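Local atomic coordinates of coronin (Toxoplasma gondii, PDB entry 4OZU), a protein that probably binds actin filaments, as coronins do, and contributes to host-cell invasion and egress by the parasite; its WD40 domain is the part present here. Residues C318-K322 / L323-Q327. Numbering follows the deposited sequence.
Sequences CFIPK and LAVDQ
The CD1 methyl of I320 reaches forward across the turn to 3.9 Å from A324 CB, and lies 4.2 Å from V325 CG1. I320 CG1 sits between its own backbone N and carbonyl carbon (chi1 67°), and the extended second torsion carries CD1 on toward A324 and V325. A324 CB also rests 3.4 Å from P321 O and meets the proline ring at CD, so this small methyl touches both I320 and P321. Two successive i+3 to i backbone hydrogen bonds fix the spacing: A324 N donates to P321 O at 3.0 Å, and V325 N to K322 O at 3.2 Å, the latter nearly straight at 172°. V325 turns both methyls to the second acceptor, CG2 lying 3.3 Å from K322 O. The K322 chain starts with CG anti to its backbone N and bends twice, approaching V325 CG2 with its CD before NZ hydrogen-bonds to I332 O and forms a salt bridge with D276. L323 points elsewhere, packing on V370 and V392. The arrangement is a short 3-10 turn following edge strand 317-319, within the connection to strand 331-339 of one blade of the WD40 beta-propeller.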
loop_
_atom_site.group_PDB
_atom_site.type_symbol
_atom_site.label_atom_id
_atom_site.label_comp_id
_atom_site.label_asym_id
_atom_site.label_seq_id
_atom_site.Cartn_x
_atom_site.Cartn_y
_atom_site.Cartn_z
ATOM N N CYS A 318 -7.467 -0.086 -3.276
ATOM C CA CYS A 318 -6.604 -0.327 -2.135
ATOM C C CYS A 318 -7.059 -1.635 -1.521
ATOM O O CYS A 318 -8.091 -2.181 -1.911
ATOM C CB CYS A 318 -6.668 0.805 -1.108
ATOM S SG CYS A 318 -8.232 0.884 -0.181
ATOM N N PHE A 319 -6.274 -2.136 -0.581
ATOM C CA PHE A 319 -6.655 -3.300 0.203
ATOM C C PHE A 319 -6.824 -2.863 1.647
ATOM O O PHE A 319 -6.192 -1.899 2.077
ATOM C CB PHE A 319 -5.598 -4.402 0.099
ATOM C CG PHE A 319 -5.667 -5.192 -1.176
ATOM C CD1 PHE A 319 -5.332 -4.613 -2.386
ATOM C CD2 PHE A 319 -6.050 -6.521 -1.158
ATOM C CE1 PHE A 319 -5.387 -5.342 -3.555
ATOM C CE2 PHE A 319 -6.107 -7.253 -2.321
ATOM C CZ PHE A 319 -5.775 -6.662 -3.520
ATOM N N ILE A 320 -7.665 -3.566 2.396
ATOM C CA ILE A 320 -7.897 -3.220 3.792
ATOM C C ILE A 320 -6.849 -3.890 4.662
ATOM O O ILE A 320 -6.191 -4.839 4.229
ATOM C CB ILE A 320 -9.315 -3.637 4.271
ATOM C CG1 ILE A 320 -9.459 -5.163 4.314
ATOM C CG2 ILE A 320 -10.375 -2.998 3.380
ATOM C CD1 ILE A 320 -10.803 -5.640 4.878
ATOM N N PRO A 321 -6.686 -3.405 5.898
ATOM C CA PRO A 321 -5.710 -4.057 6.775
ATOM C C PRO A 321 -6.181 -5.432 7.216
ATOM O O PRO A 321 -7.382 -5.693 7.232
ATOM C CB PRO A 321 -5.614 -3.110 7.977
ATOM C CG PRO A 321 -6.221 -1.830 7.523
ATOM C CD PRO A 321 -7.253 -2.197 6.515
ATOM N N LYS A 322 -5.239 -6.287 7.586
ATOM C CA LYS A 322 -5.561 -7.633 8.057
ATOM C C LYS A 322 -6.516 -7.599 9.242
ATOM O O LYS A 322 -7.409 -8.428 9.340
ATOM C CB LYS A 322 -4.284 -8.379 8.442
ATOM C CG LYS A 322 -4.507 -9.779 8.986
ATOM C CD LYS A 322 -5.109 -10.723 7.950
ATOM C CE LYS A 322 -4.149 -10.965 6.802
ATOM N NZ LYS A 322 -4.544 -12.126 5.964
ATOM N N LEU A 323 -6.330 -6.642 10.144
ATOM C CA LEU A 323 -7.156 -6.569 11.349
ATOM C C LEU A 323 -8.627 -6.364 11.030
ATOM O O LEU A 323 -9.487 -6.627 11.872
ATOM C CB LEU A 323 -6.682 -5.443 12.264
ATOM C CG LEU A 323 -5.384 -5.680 13.037
ATOM C CD1 LEU A 323 -4.980 -4.405 13.754
ATOM C CD2 LEU A 323 -5.517 -6.825 14.020
ATOM N N ALA A 324 -8.916 -5.899 9.820
ATOM C CA ALA A 324 -10.282 -5.573 9.431
ATOM C C ALA A 324 -11.029 -6.719 8.731
ATOM O O ALA A 324 -12.233 -6.611 8.502
ATOM C CB ALA A 324 -10.275 -4.346 8.529
ATOM N N VAL A 325 -10.348 -7.808 8.384
ATOM C CA VAL A 325 -11.011 -8.853 7.599
ATOM C C VAL A 325 -12.040 -9.620 8.433
ATOM O O VAL A 325 -11.976 -9.649 9.662
ATOM C CB VAL A 325 -10.011 -9.874 6.981
ATOM C CG1 VAL A 325 -8.969 -9.153 6.121
ATOM C CG2 VAL A 325 -9.356 -10.743 8.050
ATOM N N ASP A 326 -12.984 -10.232 7.729
ATOM C CA ASP A 326 -14.074 -10.979 8.339
ATOM C C ASP A 326 -13.645 -12.435 8.527
ATOM O O ASP A 326 -13.703 -13.242 7.600
ATOM C CB ASP A 326 -15.327 -10.878 7.465
ATOM C CG ASP A 326 -16.569 -11.414 8.151
ATOM O OD1 ASP A 326 -16.437 -12.230 9.089
ATOM O OD2 ASP A 326 -17.679 -11.019 7.742
ATOM N N GLN A 327 -13.212 -12.757 9.739
ATOM C CA GLN A 327 -12.606 -14.052 10.014
ATOM C C GLN A 327 -13.601 -15.196 9.895
ATOM O O GLN A 327 -13.237 -16.301 9.496
ATOM C CB GLN A 327 -11.978 -14.046 11.406
ATOM C CG GLN A 327 -10.708 -13.207 11.487
ATOM C CD GLN A 327 -10.022 -13.331 12.838
ATOM O OE1 GLN A 327 -10.644 -13.129 13.881
ATOM N NE2 GLN A 327 -8.743 -13.686 12.822
#